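Local coordinates for protein aspartokinase 1, chloroplastic (Arabidopsis thaliana, PDB 2CDQ) that catalyses the ATP-dependent phosphorylation of L-aspartate, the first step in making lysine, threonine, methionine and isoleucine, and binds lysine and S-adenosylmethionine as allosteric effectors in its ACT region, at residues A[272-277]-A[318-323]; A[330-335]-A[480-485]. One frame throughout, in Å; residues are numbered along the deposited sequence.

Contact 1 pairs two strands of the kinase-domain sheet, and contact 2 packs the first strand after that pair against the last helix of the chain. Their centres are 16 Å apart, yet they touch: V272 CG2 lies 3.4 Å from T333 O, and L275 CD1 lies 3.7 Å from T333 CG2. T333 OG1 is hydrogen-bonded to E279 of helix 277-287, a second tie between the two regions. The side chain of I321 in contact 1 is about 12 Å from that of K32, which probably binds ATP. Contact 2 lies away from the annotated sites, on the ACT side of this junction between catalytic and regulatory parts.

Contact 1 of 2, residues A[272-277]-A[318-323]; sequences VPYLTF and GTIITK
The F277 ring is covered on one face by the I321 methyl CG2, a CH-pi contact with CG2 4.1 Å from the ring centroid and displaced toward the rim. At the ring edge lies the backbone of K323, its N 3.5 Å from F277 CD1. The I321 methyl is brought there by the first torsion (chi1 -49°), which sets CG2 anti to the backbone N and sends CG1 instead toward L275 CB. On the other face of the sheet Y274 and I320 run side by side in the same direction, with I320 CD1 3.6 Å from Y274 CE2 in an oblique approach to the ring.

Between these two layers of side chains the strands run parallel. I320 donates its N-H to P273 O and accepts one from L275; T322 repeats the pattern between L275 O, 3.0 Å from T322 N, and F277 N. One residue before the P273-I320 bond, T319 OG1 gives its proton to V272 O (2.6 Å), approaching from above the carbonyl plane, and itself accepts the N-H of V258.

In the mixed amino acid kinase sheet, strand 319-322 is flanked by edge strand 274-276, parallel to it, and strand 306-310, antiparallel, to which T319 and I321 bond through V308 and V306. T276 immediately precedes helix 277-287, whose A280 faces L275 and I321, while F277 reaches across to M296, A299 and R300 of helix 293-302.

Contact 2 of 2, residues A[330-335]-A[480-485]; sequences SILTSI and KSFFES
L332 meets both phenylalanines of segment 480-485, F482 and F483. Its CD2 methyl stands over one face of the F482 ring, 3.8 Å from the centroid, in a CH-pi contact shifted toward the rim; the same methyl lies 3.7 Å from F483 CE1. A first torsion of -164°, with CG anti to the backbone N, carries the leucine branch out between the two rings, crossing each side chain at about a right angle. F483 is turned edge-on to the strand: I335 CD1 is in the plane of the ring, 3.8 Å from CE1, and L332 O lies near that plane beside CE2. One face of this ring is lined by F482 CB. No hydrogen bond links the segments; the contact rests on apolar side-chain packing, with the backbone oxygens of L332 and T333 also close to the F483 ring.

This tight patch gives way on the helix side to polar, more open surface. K480 points away from the strand and S485 is exposed, while E484 turns to R268, with which it forms a salt bridge. At the start of the strand segment, I331 stays more than 4.5 Å from the helix segment and leans on I435 instead.

T333 and S334 together oppose I426 in a classic beta bulge, and L332 and I335, flanking it, both point toward the helix. Strand 332-339 borders strand 420-427 in an antiparallel sheet of order 332-339, 420-427, 461-467, 452-455, which matches the ferredoxin-like ACT fold with its edge strand supplied from earlier in the chain. I335 also rests on V475 and L478 of helix 468-483, and F482 on R438 of the companion helix 432-446.

Contact 1 of 2, residues A[272-277]-A[318-323]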
# COMPACT_ATOMS: atom_id res chain seq x y z
N VAL A 272 -11.39 12.33 -25.34
CA VAL A 272 -12.30 11.69 -24.39
C VAL A 272 -13.43 12.68 -24.05
O VAL A 272 -13.26 13.51 -23.14
CB VAL A 272 -11.57 11.20 -23.11
CG1 VAL A 272 -12.55 10.61 -22.11
CG2 VAL A 272 -10.53 10.15 -23.47
N PRO A 273 -14.56 12.60 -24.78
CA PRO A 273 -15.64 13.61 -24.75
C PRO A 273 -16.21 13.90 -23.36
O PRO A 273 -16.46 15.06 -23.03
CB PRO A 273 -16.72 13.01 -25.66
CG PRO A 273 -16.37 11.57 -25.81
CD PRO A 273 -14.88 11.51 -25.71
N TYR A 274 -16.41 12.85 -22.55
CA TYR A 274 -17.03 13.01 -21.24
C TYR A 274 -16.21 12.37 -20.13
O TYR A 274 -15.66 11.28 -20.30
CB TYR A 274 -18.45 12.44 -21.23
CG TYR A 274 -19.31 12.91 -22.37
CD1 TYR A 274 -19.54 12.09 -23.48
CD2 TYR A 274 -19.89 14.18 -22.35
CE1 TYR A 274 -20.32 12.53 -24.54
CE2 TYR A 274 -20.68 14.63 -23.41
CZ TYR A 274 -20.89 13.79 -24.50
OH TYR A 274 -21.67 14.23 -25.54
N LEU A 275 -16.14 13.06 -19.00
CA LEU A 275 -15.38 12.59 -17.86
C LEU A 275 -16.12 12.86 -16.56
O LEU A 275 -16.95 13.77 -16.47
CB LEU A 275 -14.02 13.29 -17.84
CG LEU A 275 -12.75 12.50 -17.56
CD1 LEU A 275 -12.54 11.38 -18.57
CD2 LEU A 275 -11.56 13.45 -17.58
N THR A 276 -15.82 12.05 -15.55
CA THR A 276 -16.40 12.20 -14.23
C THR A 276 -15.38 12.91 -13.33
O THR A 276 -14.18 12.72 -13.50
CB THR A 276 -16.77 10.81 -13.66
OG1 THR A 276 -17.87 10.27 -14.41
CG2 THR A 276 -17.15 10.86 -12.20
N PHE A 277 -15.86 13.73 -12.40
CA PHE A 277 -14.96 14.37 -11.43
C PHE A 277 -14.03 13.38 -10.72
O PHE A 277 -12.90 13.73 -10.38
CB PHE A 277 -15.75 15.17 -10.39
CG PHE A 277 -16.11 16.56 -10.84
CD1 PHE A 277 -17.43 16.88 -11.13
CD2 PHE A 277 -15.13 17.54 -10.96
CE1 PHE A 277 -17.77 18.17 -11.54
CE2 PHE A 277 -15.46 18.83 -11.37
CZ PHE A 277 -16.79 19.15 -11.66
N GLY A 318 -14.75 19.46 -26.76
CA GLY A 318 -13.61 19.12 -25.93
C GLY A 318 -13.95 18.01 -24.95
O GLY A 318 -14.34 16.91 -25.35
N THR A 319 -13.79 18.30 -23.66
CA THR A 319 -14.08 17.34 -22.59
C THR A 319 -14.83 18.05 -21.47
O THR A 319 -14.30 18.98 -20.86
CB THR A 319 -12.77 16.71 -22.05
OG1 THR A 319 -12.18 15.89 -23.06
CG2 THR A 319 -13.04 15.86 -20.83
N ILE A 320 -16.07 17.61 -21.22
CA ILE A 320 -16.85 18.14 -20.10
C ILE A 320 -16.70 17.21 -18.91
O ILE A 320 -17.00 16.02 -19.01
CB ILE A 320 -18.38 18.33 -20.41
CG1 ILE A 320 -18.61 18.86 -21.82
CG2 ILE A 320 -19.02 19.30 -19.43
CD1 ILE A 320 -19.19 17.85 -22.79
N ILE A 321 -16.23 17.76 -17.80
CA ILE A 321 -16.14 17.00 -16.55
C ILE A 321 -17.37 17.31 -15.69
O ILE A 321 -17.60 18.46 -15.30
CB ILE A 321 -14.85 17.30 -15.78
CG1 ILE A 321 -13.63 17.19 -16.71
CG2 ILE A 321 -14.72 16.34 -14.60
CD1 ILE A 321 -12.39 17.91 -16.20
N THR A 322 -18.15 16.27 -15.41
CA THR A 322 -19.39 16.38 -14.63
C THR A 322 -19.41 15.38 -13.48
O THR A 322 -18.56 14.48 -13.41
CB THR A 322 -20.65 16.20 -15.52
OG1 THR A 322 -20.53 15.01 -16.30
CG2 THR A 322 -20.86 17.39 -16.46
N LYS A 323 -20.38 15.54 -12.58
CA LYS A 323 -20.59 14.64 -11.44
C LYS A 323 -20.74 13.19 -11.91
O LYS A 323 -20.05 12.29 -11.42
CB LYS A 323 -21.84 15.07 -10.66
CG LYS A 323 -22.08 14.36 -9.32
CD LYS A 323 -21.46 15.13 -8.15
CE LYS A 323 -22.40 15.19 -6.93
NZ LYS A 323 -22.65 13.86 -6.29

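Contact 2 of 2, residues A[330-335]-A[480-485]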
# COMPACT_ATOMS: atom_id res chain seq x y z
N SER A 330 -19.07 2.53 -22.25
CA SER A 330 -17.79 2.91 -21.65
C SER A 330 -17.02 1.71 -21.10
O SER A 330 -17.51 1.01 -20.21
CB SER A 330 -17.97 3.96 -20.56
OG SER A 330 -16.90 3.91 -19.62
N ILE A 331 -15.83 1.48 -21.63
CA ILE A 331 -14.98 0.38 -21.19
C ILE A 331 -13.66 0.91 -20.62
O ILE A 331 -13.50 0.92 -19.40
CB ILE A 331 -14.77 -0.67 -22.31
CG1 ILE A 331 -16.13 -1.25 -22.71
CG2 ILE A 331 -13.80 -1.77 -21.86
CD1 ILE A 331 -16.06 -2.54 -23.48
N LEU A 332 -12.74 1.34 -21.47
CA LEU A 332 -11.52 2.01 -20.99
C LEU A 332 -11.63 3.48 -21.31
O LEU A 332 -12.17 3.85 -22.34
CB LEU A 332 -10.26 1.41 -21.60
CG LEU A 332 -8.92 1.72 -20.93
CD1 LEU A 332 -8.84 1.21 -19.49
CD2 LEU A 332 -7.79 1.13 -21.75
N THR A 333 -11.12 4.33 -20.41
CA THR A 333 -11.23 5.77 -20.60
C THR A 333 -9.94 6.37 -21.18
O THR A 333 -9.97 7.09 -22.19
CB THR A 333 -11.59 6.49 -19.30
OG1 THR A 333 -12.64 5.77 -18.63
CG2 THR A 333 -12.07 7.90 -19.60
N SER A 334 -8.81 6.08 -20.53
CA SER A 334 -7.51 6.59 -20.95
C SER A 334 -6.39 5.76 -20.34
O SER A 334 -6.60 5.03 -19.37
CB SER A 334 -7.36 8.06 -20.54
OG SER A 334 -6.08 8.57 -20.88
N ILE A 335 -5.20 5.87 -20.93
CA ILE A 335 -3.98 5.20 -20.48
C ILE A 335 -2.99 6.28 -20.07
O ILE A 335 -2.74 7.22 -20.83
CB ILE A 335 -3.37 4.35 -21.60
CG1 ILE A 335 -4.34 3.23 -22.00
CG2 ILE A 335 -2.01 3.79 -21.19
CD1 ILE A 335 -4.14 2.67 -23.40
N LYS A 480 -3.74 0.31 -28.88
CA LYS A 480 -4.16 -0.40 -30.09
C LYS A 480 -5.27 -1.41 -29.80
O LYS A 480 -6.21 -1.55 -30.58
CB LYS A 480 -2.96 -1.12 -30.73
CG LYS A 480 -2.05 -0.24 -31.58
CD LYS A 480 -0.77 -0.99 -31.93
CE LYS A 480 0.19 -0.13 -32.75
NZ LYS A 480 1.57 -0.70 -32.74
N SER A 481 -5.15 -2.10 -28.67
CA SER A 481 -6.06 -3.17 -28.27
C SER A 481 -7.41 -2.65 -27.75
O SER A 481 -8.44 -3.31 -27.92
CB SER A 481 -5.39 -4.05 -27.22
OG SER A 481 -6.13 -5.23 -26.95
N PHE A 482 -7.39 -1.48 -27.13
CA PHE A 482 -8.56 -0.96 -26.42
C PHE A 482 -9.34 0.11 -27.18
O PHE A 482 -10.56 0.19 -27.05
CB PHE A 482 -8.15 -0.40 -25.05
CG PHE A 482 -8.09 -1.44 -23.97
CD1 PHE A 482 -6.86 -1.96 -23.55
CD2 PHE A 482 -9.25 -1.90 -23.35
CE1 PHE A 482 -6.79 -2.92 -22.55
CE2 PHE A 482 -9.19 -2.86 -22.35
CZ PHE A 482 -7.96 -3.37 -21.94
N PHE A 483 -8.63 0.91 -27.97
CA PHE A 483 -9.24 2.05 -28.64
C PHE A 483 -9.22 1.95 -30.16
O PHE A 483 -9.86 2.74 -30.85
CB PHE A 483 -8.57 3.35 -28.19
CG PHE A 483 -8.68 3.61 -26.72
CD1 PHE A 483 -7.58 3.42 -25.88
CD2 PHE A 483 -9.88 4.03 -26.16
CE1 PHE A 483 -7.68 3.65 -24.51
CE2 PHE A 483 -9.99 4.27 -24.79
CZ PHE A 483 -8.89 4.08 -23.97
N GLU A 484 -8.49 0.97 -30.68
CA GLU A 484 -8.37 0.82 -32.13
C GLU A 484 -8.94 -0.51 -32.64
O GLU A 484 -8.99 -0.74 -33.85
CB GLU A 484 -6.91 1.00 -32.57
CG GLU A 484 -6.37 2.41 -32.37
CD GLU A 484 -4.90 2.53 -32.73
OE1 GLU A 484 -4.55 2.27 -33.90
OE2 GLU A 484 -4.10 2.89 -31.84
N SER A 485 -9.39 -1.36 -31.72
CA SER A 485 -9.95 -2.67 -32.08
C SER A 485 -11.47 -2.62 -32.31
O SER A 485 -12.16 -3.64 -32.19
CB SER A 485 -9.60 -3.71 -31.02
OG SER A 485 -8.20 -3.83 -30.87